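Local coordinates for protein BtGH115A (PDB 5BY3) that removes 4-O-methyl-glucuronic acid from decorated arabinogalactans, acting as a family GH115 alpha-glucuronidase, at residues A[461-466]-A[481-486]; A[472-477]-A[553-558]; A[67-72]-A[76-81]; A[30-35]-A[42-47]; A[263-268]-A[315-320]. All blocks are in the same frame, centred on the assembly; numbering follows the deposited sequence.

The five contacts fall into three groups. Interactions 1 and 2 have centres 13 Å apart and share helices 462-473 and 476-495; they touch where M486 CE comes 3.5 Å from L558 O. Interactions 3 and 4, centres 11 Å apart, both involve neighbouring strands, 68-72 and 28-31, of one mixed sheet near the N-terminus, where V70 N lies 2.9 Å from A31 O in a probable hydrogen bond. Interaction 5 stands alone, its centre 50 Å from that of interaction 1 and on the opposite side of the chain's centre. The nickel ion, bound at L404 and D436, is about 14 Å from the side chain of L558 in interaction 2.

Interaction 1 of 5, residues A[461-466]-A[481-486]; sequences GVTAHL and TILSVM
L466 and L483 lie opposite each other where two successive helices of the chain face one another, their CA atoms 7.4 Å apart. The axes of the short helical segments 462-466 and 481-486 pass 11.0 Å from each other, and their directions differ by 127°, so the chain runs back at a steep slant. From the first helix L466 reaches across with CG anti to its backbone N (chi1 175°), which carries its CD2 branch into the angle between two residues of the other helix. There CD2 of L466 meets CD1 of L483 at 3.9 Å, the two leucines crossing on a slant. The same L466 methyl lies 4.0 Å from CB of M486, a selenomethionine, whose chain bends at its second and third torsions and takes the selenium off elsewhere. T463 adds a looser touch at the margin, its carbonyl O 4.3 Å from L483 CD1. L470, further along helix 462-473, packs on both L483 and M486 and extends the apolar seam. No hydrogen bond or salt bridge joins the segments; resting mainly on aliphatic carbon, without a directional bond to fix it, the contact depends on shape and burial.

Interaction 2 of 5, residues A[472-477]-A[553-558]; sequences RELGTS and SAYFEL
L474, the first residue to leave helical angles at the end of helix 462-473, lies beside helix 552-580, its CA 6.9 Å from that of Y555. The touch is made by CD2 of L474, which comes to the edge of the tyrosine ring, in its plane, 3.9 Å from CD1 of Y555. The two side chains cross at about a right angle, and a first torsion with CG anti to the backbone N (chi1 -172°) turns the ring so that its CD1 edge faces the leucine. One helical turn further on, CD1 of L558 approaches the aliphatic CB of E473 at 4.4 Å. The carboxylate beyond that CB forms a salt bridge with R472, within 472-477 and not across the contact: NE of R472 bonds OE2 of E473 at 2.6 Å, and NH2 of R472 bonds OE1 of E473 at 3.1 Å. Both oxygens lie near the guanidinium plane but are met from above the carboxylate plane. R472 has a second acidic partner in E445, and E473 a second polar one in S130. The phenol of Y555 is hydrogen-bonded to the carbonyl of V540, and its ring touches C478 and I482; through Y555, helix 552-580 thus packs against helices 476-495 and 523-543.

Interaction 3 of 5, residues A[67-72]-A[76-81]; sequences NIIVGT and SKLIEQ
I79 lays its CG1-CD1 arm against the backbone of G71, where the strand has no side chain to interfere. CG1 stands anti to its own carbonyl carbon (chi1 -80°), a setting that puts CG1 of I79 3.4 Å from O of G71, and the further bend at chi2 brings CD1 of I79 to 3.6 Å from N of G71. A CB on G71 would collide with both this arm and OG of S76, so the close approach depends on the bare glycine. I79 also packs on V107 and A109 of the adjoining strand 106-110. Shortening the arm to an alanine here would probably open a gap over G71 and beside these two residues. Next to it, the CG2 branch of I69 meets CB of L78 at 3.9 Å. S76 CB lies 3.7 Å from O of T72. Its hydroxyl, turned anti to the backbone N (chi1 -178°), accepts a weak bond from N of L78 at 3.4 Å and thereby caps the helix. The segment axes of strand 68-72 and helix 77-81 are 7.3 Å apart: a short helix follows the strand after a tight connection and packs on one face of the mixed sheet in the alpha/beta region at the N-terminal end of the protein.

Interaction 4 of 5, residues A[30-35]-A[42-47]; sequences IACSGS and TSLDLL
L44 puts its two methyls on two different residues of segment 30-35. CD1 of L44 lies 3.8 Å from SG of C32 and equally near that residue's CB; SG is anti to the backbone N (chi1 174°), which lays CB and SG both against the L44 methyl. The other branch, CD2 of L44, meets CG2 of I30 at 4.0 Å, and the isoleucine and leucine lie side by side, pointing opposite ways. One turn further along the helix L47 makes a slacker touch, its CD2 4.5 Å from CD1 of I30. The contact joins the first two elements of a beta-alpha-beta unit, strand 28-31, helix 38-55 and strand 59-62, in which the helix that links the two strands packs on one face of their sheet. I61 of strand 59-62 packs on both I30 and L44, and I120 of helix 113-126 adjoins both L44 and L47, continuing the apolar layer. After C32 the chain leaves the helix, and OG of S33 accepts from N of S35 at 3.1 Å, an ST turn with an N-H...O angle of 163°. Within the sheet, I30 bonds through its backbone to H60 of strand 59-62, while A31 bonds to strand 68-72.

Interaction 5 of 5, residues A[263-268]-A[315-320]; sequences YDYVNN and LDRVFV
Y265 carries this contact, meeting V318 and R317 of helix 308-329 at the weakly bonded start of its own helix. Ahead of it in the chain, the rings of Y263 and W255 meet edge-to-face. D264 then takes the N-cap position: its OD1 accepts from N of N267 at 2.6 Å, met nearly along the carboxylate C-O axis, and the ND2 of N267 adds a weak bond to the same oxygen. The ring of Y265 follows. CG2 of V318 sits over one face of it in a CH-pi contact, 3.8 Å from the ring centroid and 23° off the normal, with its closest ring atom, CD2 of Y265, at 3.5 Å. R317, its CG anti to the backbone N (chi1 -177°), extends that carbon away from helix 308-329 to the ring edge, in plane, 3.9 Å from CE2 of Y265. The phenol OH is hydrogen-bonded to D321, one turn beyond R317 on the same helix. With an alanine here the ring and hydroxyl are gone, and a gap is likely to open beside V318, with D321 left to find another partner. Further along, N268 bonds back to carbonyls of K260 and A262. The arrangement is an N-capped helix whose first-turn tyrosine packs on a neighbouring helix by a CH-pi contact, within the GH115 family region.

Interaction 1 of 5, residues A[461-466]-A[481-486]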
# COMPACT_ATOMS: atom_id res chain seq x y z
N GLY A 461 -18.13 -2.06 -5.20
CA GLY A 461 -17.00 -1.86 -6.11
C GLY A 461 -15.69 -1.50 -5.40
O GLY A 461 -15.65 -1.06 -4.25
N VAL A 462 -14.60 -1.72 -6.12
CA VAL A 462 -13.45 -0.82 -6.12
C VAL A 462 -13.92 0.63 -6.23
O VAL A 462 -13.46 1.46 -5.49
CB VAL A 462 -12.51 -1.20 -7.31
CG1 VAL A 462 -11.90 -0.01 -8.06
CG2 VAL A 462 -11.42 -2.14 -6.81
N THR A 463 -14.84 0.89 -7.16
CA THR A 463 -15.40 2.21 -7.49
C THR A 463 -16.30 2.72 -6.37
O THR A 463 -16.13 3.86 -5.91
CB THR A 463 -16.11 2.14 -8.87
OG1 THR A 463 -15.12 1.85 -9.87
CG2 THR A 463 -16.87 3.43 -9.26
N ALA A 464 -17.16 1.85 -5.85
CA ALA A 464 -18.01 2.21 -4.71
C ALA A 464 -17.21 2.55 -3.44
O ALA A 464 -17.64 3.41 -2.66
CB ALA A 464 -19.06 1.15 -4.44
N HIS A 465 -16.05 1.91 -3.26
CA HIS A 465 -15.14 2.25 -2.15
C HIS A 465 -14.61 3.68 -2.29
O HIS A 465 -14.75 4.47 -1.37
CB HIS A 465 -14.00 1.24 -2.02
CG HIS A 465 -13.18 1.41 -0.77
ND1 HIS A 465 -12.07 2.24 -0.71
CD2 HIS A 465 -13.32 0.87 0.48
CE1 HIS A 465 -11.56 2.20 0.52
NE2 HIS A 465 -12.29 1.37 1.25
N LEU A 466 -14.02 4.01 -3.44
CA LEU A 466 -13.50 5.37 -3.71
C LEU A 466 -14.59 6.47 -3.65
O LEU A 466 -14.37 7.53 -3.07
CB LEU A 466 -12.78 5.40 -5.08
CG LEU A 466 -12.27 6.75 -5.59
CD1 LEU A 466 -11.24 7.36 -4.66
CD2 LEU A 466 -11.73 6.62 -7.01
N THR A 481 -18.28 15.50 -8.85
CA THR A 481 -17.47 15.96 -9.97
C THR A 481 -16.10 15.23 -9.91
O THR A 481 -15.51 14.90 -10.95
CB THR A 481 -17.39 17.52 -10.06
OG1 THR A 481 -16.09 17.99 -9.73
CG2 THR A 481 -18.45 18.25 -9.15
N ILE A 482 -15.65 14.92 -8.70
CA ILE A 482 -14.28 14.50 -8.46
C ILE A 482 -14.00 13.00 -8.66
O ILE A 482 -12.88 12.64 -9.00
CB ILE A 482 -13.78 15.05 -7.08
CG1 ILE A 482 -13.53 16.57 -7.16
CG2 ILE A 482 -12.54 14.36 -6.56
CD1 ILE A 482 -13.01 17.10 -8.49
N LEU A 483 -15.00 12.15 -8.46
CA LEU A 483 -14.86 10.70 -8.60
C LEU A 483 -14.22 10.30 -9.92
O LEU A 483 -13.31 9.48 -9.92
CB LEU A 483 -16.20 9.94 -8.38
CG LEU A 483 -16.33 8.45 -8.81
CD1 LEU A 483 -15.35 7.50 -8.13
CD2 LEU A 483 -17.72 7.97 -8.54
N SER A 484 -14.72 10.84 -11.02
CA SER A 484 -14.19 10.52 -12.35
C SER A 484 -12.79 11.10 -12.54
O SER A 484 -11.98 10.51 -13.24
CB SER A 484 -15.14 10.99 -13.46
OG SER A 484 -15.08 12.40 -13.60
N VAL A 485 -12.52 12.24 -11.93
CA VAL A 485 -11.16 12.81 -11.91
C VAL A 485 -10.11 11.91 -11.25
O VAL A 485 -9.03 11.68 -11.82
CB VAL A 485 -11.17 14.21 -11.31
CG1 VAL A 485 -9.78 14.65 -10.92
CG2 VAL A 485 -11.79 15.18 -12.31
N MSE A 486 -10.43 11.39 -10.06
CA MSE A 486 -9.54 10.45 -9.34
C MSE A 486 -9.36 9.21 -10.17
O MSE A 486 -8.24 8.73 -10.36
CB MSE A 486 -10.09 10.18 -7.94
CG MSE A 486 -9.99 11.37 -6.96
SE MSE A 486 -8.43 12.57 -7.18
CE MSE A 486 -7.09 11.63 -6.12

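Interaction 2 of 5, residues A[472-477]-A[553-558]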
# COMPACT_ATOMS: atom_id res chain seq x y z
N ARG A 472 -17.26 10.97 1.74
CA ARG A 472 -16.97 11.20 3.17
C ARG A 472 -15.96 12.35 3.44
O ARG A 472 -16.16 13.13 4.37
CB ARG A 472 -16.56 9.89 3.88
CG ARG A 472 -16.48 9.88 5.41
CD ARG A 472 -15.73 8.61 5.82
NE ARG A 472 -14.26 8.81 5.72
CZ ARG A 472 -13.30 7.87 5.73
NH1 ARG A 472 -13.58 6.59 5.78
NH2 ARG A 472 -12.02 8.24 5.64
N GLU A 473 -14.89 12.45 2.65
CA GLU A 473 -13.82 13.43 2.98
C GLU A 473 -14.10 14.85 2.44
O GLU A 473 -13.86 15.85 3.12
CB GLU A 473 -12.42 12.96 2.59
CG GLU A 473 -11.99 11.55 3.05
CD GLU A 473 -12.11 11.26 4.55
OE1 GLU A 473 -11.09 11.14 5.21
OE2 GLU A 473 -13.21 11.08 5.08
N LEU A 474 -14.60 14.91 1.21
CA LEU A 474 -15.08 16.17 0.65
C LEU A 474 -16.59 16.14 0.85
O LEU A 474 -17.05 15.52 1.81
CB LEU A 474 -14.64 16.25 -0.80
CG LEU A 474 -13.32 15.49 -1.02
CD1 LEU A 474 -13.18 15.06 -2.47
CD2 LEU A 474 -12.08 16.25 -0.53
N GLY A 475 -17.41 16.77 0.03
CA GLY A 475 -18.84 16.46 0.22
C GLY A 475 -19.39 15.53 -0.84
O GLY A 475 -18.66 15.09 -1.72
N THR A 476 -20.68 15.23 -0.76
CA THR A 476 -21.38 14.59 -1.87
C THR A 476 -21.28 15.38 -3.19
O THR A 476 -21.07 14.79 -4.26
CB THR A 476 -22.83 14.34 -1.47
OG1 THR A 476 -22.84 13.35 -0.44
CG2 THR A 476 -23.63 13.84 -2.65
N SER A 477 -21.39 16.71 -3.11
CA SER A 477 -21.47 17.53 -4.32
C SER A 477 -20.11 17.68 -5.02
O SER A 477 -20.04 17.76 -6.25
CB SER A 477 -22.27 18.86 -4.07
OG SER A 477 -21.50 20.06 -3.92
N SER A 553 -8.27 22.44 3.21
CA SER A 553 -6.97 21.81 3.33
C SER A 553 -6.98 20.32 2.89
O SER A 553 -6.11 19.90 2.16
CB SER A 553 -6.43 21.97 4.76
OG SER A 553 -6.26 23.35 5.07
N ALA A 554 -7.99 19.55 3.29
CA ALA A 554 -8.09 18.16 2.84
C ALA A 554 -8.21 18.12 1.33
O ALA A 554 -7.68 17.21 0.65
CB ALA A 554 -9.28 17.46 3.48
N TYR A 555 -8.87 19.12 0.78
CA TYR A 555 -9.00 19.14 -0.66
C TYR A 555 -7.62 19.37 -1.31
O TYR A 555 -7.29 18.72 -2.29
CB TYR A 555 -10.03 20.17 -1.12
CG TYR A 555 -10.35 20.10 -2.60
CD1 TYR A 555 -11.11 19.05 -3.13
CD2 TYR A 555 -9.88 21.08 -3.46
CE1 TYR A 555 -11.40 18.99 -4.49
CE2 TYR A 555 -10.18 21.04 -4.81
CZ TYR A 555 -10.92 20.00 -5.32
OH TYR A 555 -11.19 19.98 -6.65
N PHE A 556 -6.81 20.26 -0.76
CA PHE A 556 -5.55 20.52 -1.42
C PHE A 556 -4.67 19.26 -1.32
O PHE A 556 -4.08 18.81 -2.29
CB PHE A 556 -4.84 21.77 -0.88
CG PHE A 556 -3.65 22.19 -1.71
CD1 PHE A 556 -3.81 23.07 -2.79
CD2 PHE A 556 -2.37 21.66 -1.46
CE1 PHE A 556 -2.71 23.41 -3.59
CE2 PHE A 556 -1.27 22.00 -2.24
CZ PHE A 556 -1.44 22.89 -3.30
N GLU A 557 -4.65 18.71 -0.12
CA GLU A 557 -3.92 17.50 0.23
C GLU A 557 -4.30 16.25 -0.55
O GLU A 557 -3.42 15.57 -1.05
CB GLU A 557 -4.05 17.24 1.74
CG GLU A 557 -3.20 18.18 2.55
CD GLU A 557 -3.53 18.15 4.00
OE1 GLU A 557 -3.46 17.05 4.60
OE2 GLU A 557 -3.84 19.23 4.55
N LEU A 558 -5.61 16.01 -0.70
CA LEU A 558 -6.11 14.74 -1.24
C LEU A 558 -6.52 14.77 -2.71
O LEU A 558 -6.48 13.74 -3.38
CB LEU A 558 -7.27 14.24 -0.37
CG LEU A 558 -6.92 14.13 1.14
CD1 LEU A 558 -8.17 13.98 1.98
CD2 LEU A 558 -5.98 12.99 1.46

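Interaction 3 of 5, residues A[67-72]-A[76-81]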
# COMPACT_ATOMS: atom_id res chain seq x y z
N ASN A 67 -23.69 5.77 30.82
CA ASN A 67 -24.56 5.56 29.66
C ASN A 67 -23.89 4.83 28.47
O ASN A 67 -24.59 4.26 27.63
CB ASN A 67 -25.25 6.86 29.23
CG ASN A 67 -26.68 6.93 29.74
OD1 ASN A 67 -27.57 6.25 29.22
ND2 ASN A 67 -26.90 7.77 30.75
N ILE A 68 -22.55 4.86 28.41
CA ILE A 68 -21.74 4.02 27.53
C ILE A 68 -20.92 3.14 28.46
O ILE A 68 -20.11 3.66 29.23
CB ILE A 68 -20.74 4.81 26.63
CG1 ILE A 68 -21.45 5.79 25.68
CG2 ILE A 68 -19.83 3.86 25.84
CD1 ILE A 68 -20.52 6.76 24.96
N ILE A 69 -21.11 1.83 28.35
CA ILE A 69 -20.36 0.83 29.13
C ILE A 69 -19.36 0.13 28.19
O ILE A 69 -19.73 -0.27 27.08
CB ILE A 69 -21.30 -0.26 29.73
CG1 ILE A 69 -22.66 0.30 30.25
CG2 ILE A 69 -20.56 -1.11 30.75
CD1 ILE A 69 -22.69 0.93 31.64
N VAL A 70 -18.10 -0.02 28.63
CA VAL A 70 -17.10 -0.70 27.81
C VAL A 70 -16.27 -1.72 28.59
O VAL A 70 -15.84 -1.45 29.72
CB VAL A 70 -16.15 0.28 27.04
CG1 VAL A 70 -16.88 1.54 26.58
CG2 VAL A 70 -14.94 0.66 27.86
N GLY A 71 -16.04 -2.88 27.97
CA GLY A 71 -15.11 -3.85 28.55
C GLY A 71 -14.82 -5.10 27.74
O GLY A 71 -15.55 -5.47 26.80
N THR A 72 -13.75 -5.75 28.15
CA THR A 72 -13.33 -7.05 27.63
C THR A 72 -14.01 -8.20 28.40
O THR A 72 -14.03 -8.20 29.65
CB THR A 72 -11.79 -7.19 27.76
OG1 THR A 72 -11.17 -5.97 27.34
CG2 THR A 72 -11.23 -8.37 26.93
N SER A 76 -14.01 -7.78 33.09
CA SER A 76 -14.84 -6.66 33.51
C SER A 76 -16.13 -7.21 34.10
O SER A 76 -16.81 -8.03 33.48
CB SER A 76 -15.13 -5.77 32.28
OG SER A 76 -15.90 -4.62 32.59
N LYS A 77 -16.47 -6.78 35.31
CA LYS A 77 -17.74 -7.16 35.94
C LYS A 77 -18.91 -6.41 35.28
O LYS A 77 -20.08 -6.82 35.37
CB LYS A 77 -17.70 -6.91 37.46
CG LYS A 77 -18.81 -7.60 38.24
CD LYS A 77 -18.27 -8.33 39.45
CE LYS A 77 -19.17 -9.51 39.79
NZ LYS A 77 -18.44 -10.54 40.57
N LEU A 78 -18.55 -5.32 34.59
CA LEU A 78 -19.47 -4.36 33.98
C LEU A 78 -20.18 -4.94 32.75
O LEU A 78 -21.36 -4.66 32.50
CB LEU A 78 -18.70 -3.09 33.58
CG LEU A 78 -18.07 -2.09 34.57
CD1 LEU A 78 -17.18 -2.70 35.65
CD2 LEU A 78 -17.26 -1.08 33.76
N ILE A 79 -19.43 -5.74 31.99
CA ILE A 79 -19.90 -6.42 30.78
C ILE A 79 -21.02 -7.41 31.11
O ILE A 79 -22.03 -7.47 30.39
CB ILE A 79 -18.70 -7.06 30.01
CG1 ILE A 79 -17.96 -6.00 29.17
CG2 ILE A 79 -19.10 -8.26 29.14
CD1 ILE A 79 -18.82 -5.11 28.29
N GLU A 80 -20.83 -8.16 32.20
CA GLU A 80 -21.85 -9.09 32.71
C GLU A 80 -23.10 -8.35 33.16
O GLU A 80 -24.22 -8.72 32.74
CB GLU A 80 -21.31 -9.90 33.88
CG GLU A 80 -19.96 -10.56 33.68
CD GLU A 80 -19.50 -11.31 34.92
OE1 GLU A 80 -19.60 -10.76 36.04
OE2 GLU A 80 -19.06 -12.47 34.77
N GLN A 81 -22.91 -7.31 33.98
CA GLN A 81 -24.00 -6.67 34.74
C GLN A 81 -25.04 -5.88 33.94
O GLN A 81 -26.16 -5.68 34.42
CB GLN A 81 -23.49 -5.87 35.95
CG GLN A 81 -23.04 -6.71 37.15
CD GLN A 81 -23.85 -7.99 37.37
OE1 GLN A 81 -23.31 -9.10 37.26
NE2 GLN A 81 -25.14 -7.85 37.68

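Interaction 4 of 5, residues A[30-35]-A[42-47]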
# COMPACT_ATOMS: atom_id res chain seq x y z
N ILE A 30 -18.90 7.43 31.03
CA ILE A 30 -18.38 6.23 30.43
C ILE A 30 -17.83 5.28 31.49
O ILE A 30 -16.96 5.65 32.25
CB ILE A 30 -17.37 6.55 29.30
CG1 ILE A 30 -17.95 7.62 28.32
CG2 ILE A 30 -17.03 5.25 28.58
CD1 ILE A 30 -17.15 7.93 27.05
N ALA A 31 -18.37 4.05 31.54
CA ALA A 31 -18.01 3.02 32.50
C ALA A 31 -16.92 2.09 31.94
O ALA A 31 -17.12 1.45 30.90
CB ALA A 31 -19.25 2.22 32.85
N CYS A 32 -15.78 2.03 32.62
CA CYS A 32 -14.63 1.23 32.18
C CYS A 32 -13.79 0.91 33.38
O CYS A 32 -13.32 1.82 34.06
CB CYS A 32 -13.77 1.99 31.17
SG CYS A 32 -12.23 1.16 30.69
N SER A 33 -13.58 -0.39 33.61
CA SER A 33 -12.78 -0.87 34.72
C SER A 33 -11.34 -0.41 34.55
O SER A 33 -10.84 -0.32 33.42
CB SER A 33 -12.87 -2.40 34.82
OG SER A 33 -11.75 -2.94 35.49
N GLY A 34 -10.69 -0.11 35.68
CA GLY A 34 -9.30 0.37 35.68
C GLY A 34 -8.28 -0.72 35.39
O GLY A 34 -7.09 -0.44 35.24
N SER A 35 -8.78 -1.95 35.29
CA SER A 35 -7.95 -3.14 35.08
C SER A 35 -7.62 -3.38 33.60
O SER A 35 -6.84 -4.27 33.27
CB SER A 35 -8.66 -4.37 35.67
OG SER A 35 -8.68 -4.35 37.09
N THR A 42 -6.23 4.33 26.06
CA THR A 42 -5.78 5.22 24.99
C THR A 42 -6.89 5.57 24.01
O THR A 42 -7.00 6.72 23.60
CB THR A 42 -4.61 4.60 24.22
OG1 THR A 42 -3.59 4.23 25.15
CG2 THR A 42 -4.03 5.59 23.26
N SER A 43 -7.71 4.57 23.66
CA SER A 43 -8.82 4.67 22.70
C SER A 43 -10.00 5.43 23.27
O SER A 43 -10.72 6.15 22.55
CB SER A 43 -9.29 3.28 22.28
OG SER A 43 -8.17 2.48 21.92
N LEU A 44 -10.22 5.21 24.56
CA LEU A 44 -11.13 6.02 25.31
C LEU A 44 -10.79 7.51 25.20
O LEU A 44 -11.67 8.30 24.87
CB LEU A 44 -11.19 5.56 26.75
CG LEU A 44 -12.28 4.51 26.94
CD1 LEU A 44 -12.36 4.14 28.41
CD2 LEU A 44 -13.62 5.01 26.46
N ASP A 45 -9.53 7.88 25.44
CA ASP A 45 -9.07 9.26 25.26
C ASP A 45 -9.42 9.79 23.85
O ASP A 45 -9.96 10.91 23.71
CB ASP A 45 -7.56 9.41 25.54
CG ASP A 45 -7.21 9.35 27.03
OD1 ASP A 45 -8.11 9.23 27.90
OD2 ASP A 45 -6.01 9.44 27.34
N LEU A 46 -9.14 8.96 22.84
CA LEU A 46 -9.40 9.31 21.46
C LEU A 46 -10.88 9.52 21.22
O LEU A 46 -11.24 10.43 20.51
CB LEU A 46 -8.91 8.23 20.51
CG LEU A 46 -7.55 8.42 19.85
CD1 LEU A 46 -7.31 7.29 18.87
CD2 LEU A 46 -7.44 9.79 19.18
N LEU A 47 -11.74 8.71 21.83
CA LEU A 47 -13.19 8.88 21.67
C LEU A 47 -13.68 10.17 22.32
O LEU A 47 -14.54 10.87 21.77
CB LEU A 47 -13.98 7.66 22.18
CG LEU A 47 -15.50 7.72 22.12
CD1 LEU A 47 -16.07 7.65 20.72
CD2 LEU A 47 -16.09 6.60 22.93

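Interaction 5 of 5, residues A[263-268]-A[315-320]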
# COMPACT_ATOMS: atom_id res chain seq x y z
N TYR A 263 29.22 -7.33 10.68
CA TYR A 263 27.87 -7.91 10.79
C TYR A 263 27.81 -9.17 9.95
O TYR A 263 27.23 -9.22 8.85
CB TYR A 263 26.82 -6.90 10.35
CG TYR A 263 25.37 -7.32 10.51
CD1 TYR A 263 24.78 -7.43 11.77
CD2 TYR A 263 24.56 -7.56 9.38
CE1 TYR A 263 23.43 -7.79 11.91
CE2 TYR A 263 23.23 -7.93 9.50
CZ TYR A 263 22.66 -8.04 10.77
OH TYR A 263 21.34 -8.39 10.91
N ASP A 264 28.41 -10.21 10.52
CA ASP A 264 28.77 -11.42 9.80
C ASP A 264 28.68 -12.55 10.81
O ASP A 264 29.40 -12.54 11.84
CB ASP A 264 30.22 -11.27 9.27
CG ASP A 264 30.68 -12.48 8.50
OD1 ASP A 264 31.08 -13.49 9.12
OD2 ASP A 264 30.64 -12.43 7.26
N TYR A 265 27.81 -13.52 10.53
CA TYR A 265 27.59 -14.57 11.51
C TYR A 265 28.61 -15.70 11.35
O TYR A 265 28.99 -16.34 12.34
CB TYR A 265 26.15 -15.10 11.46
CG TYR A 265 25.59 -15.50 12.81
CD1 TYR A 265 25.25 -14.54 13.75
CD2 TYR A 265 25.37 -16.86 13.14
CE1 TYR A 265 24.73 -14.89 14.99
CE2 TYR A 265 24.83 -17.23 14.37
CZ TYR A 265 24.51 -16.23 15.28
OH TYR A 265 23.99 -16.52 16.52
N VAL A 266 29.07 -15.91 10.12
CA VAL A 266 30.09 -16.93 9.84
C VAL A 266 31.41 -16.65 10.59
O VAL A 266 32.02 -17.58 11.08
CB VAL A 266 30.28 -17.20 8.31
CG1 VAL A 266 31.35 -18.25 8.03
CG2 VAL A 266 28.96 -17.66 7.69
N ASN A 267 31.79 -15.38 10.74
CA ASN A 267 33.12 -15.03 11.26
C ASN A 267 33.18 -14.30 12.60
O ASN A 267 34.24 -14.24 13.26
CB ASN A 267 33.90 -14.26 10.17
CG ASN A 267 34.26 -15.15 8.99
OD1 ASN A 267 35.00 -16.13 9.15
ND2 ASN A 267 33.75 -14.81 7.80
N ASN A 268 32.02 -13.75 13.00
CA ASN A 268 31.90 -12.82 14.13
C ASN A 268 30.57 -13.03 14.88
O ASN A 268 30.09 -12.11 15.57
CB ASN A 268 32.05 -11.37 13.62
CG ASN A 268 32.30 -10.35 14.72
OD1 ASN A 268 33.05 -10.58 15.67
ND2 ASN A 268 31.66 -9.19 14.59
N LEU A 315 21.70 -19.56 7.88
CA LEU A 315 20.37 -19.32 8.42
C LEU A 315 19.96 -20.38 9.43
O LEU A 315 19.47 -20.04 10.52
CB LEU A 315 19.36 -19.20 7.27
CG LEU A 315 19.59 -18.09 6.24
CD1 LEU A 315 18.56 -18.17 5.13
CD2 LEU A 315 19.60 -16.68 6.84
N ASP A 316 20.17 -21.66 9.07
CA ASP A 316 20.01 -22.80 9.99
C ASP A 316 20.69 -22.50 11.33
O ASP A 316 20.08 -22.70 12.37
CB ASP A 316 20.55 -24.10 9.36
CG ASP A 316 19.84 -24.49 8.03
OD1 ASP A 316 18.62 -24.23 7.91
OD2 ASP A 316 20.49 -25.07 7.12
N ARG A 317 21.92 -21.96 11.28
CA ARG A 317 22.67 -21.60 12.50
C ARG A 317 22.00 -20.42 13.20
O ARG A 317 21.93 -20.36 14.44
CB ARG A 317 24.16 -21.30 12.18
CG ARG A 317 25.06 -20.98 13.39
CD ARG A 317 26.42 -21.68 13.34
NE ARG A 317 26.28 -23.12 13.11
CZ ARG A 317 25.98 -24.04 14.04
NH1 ARG A 317 25.79 -23.70 15.32
NH2 ARG A 317 25.86 -25.33 13.71
N VAL A 318 21.49 -19.51 12.39
CA VAL A 318 20.91 -18.26 12.87
C VAL A 318 19.55 -18.50 13.53
O VAL A 318 19.31 -18.01 14.62
CB VAL A 318 20.86 -17.23 11.71
CG1 VAL A 318 19.77 -16.19 11.90
CG2 VAL A 318 22.22 -16.58 11.55
N PHE A 319 18.67 -19.27 12.90
CA PHE A 319 17.35 -19.57 13.50
C PHE A 319 17.49 -20.15 14.91
O PHE A 319 16.84 -19.67 15.86
CB PHE A 319 16.58 -20.57 12.65
CG PHE A 319 16.16 -20.05 11.30
CD1 PHE A 319 16.09 -18.68 11.02
CD2 PHE A 319 15.74 -20.96 10.33
CE1 PHE A 319 15.66 -18.22 9.79
CE2 PHE A 319 15.31 -20.50 9.07
CZ PHE A 319 15.26 -19.13 8.81
N VAL A 320 18.37 -21.14 15.04
CA VAL A 320 18.53 -21.92 16.26
C VAL A 320 18.94 -21.02 17.42
O VAL A 320 18.38 -21.15 18.51
CB VAL A 320 19.47 -23.16 16.06
CG1 VAL A 320 19.76 -23.86 17.37
CG2 VAL A 320 18.86 -24.16 15.07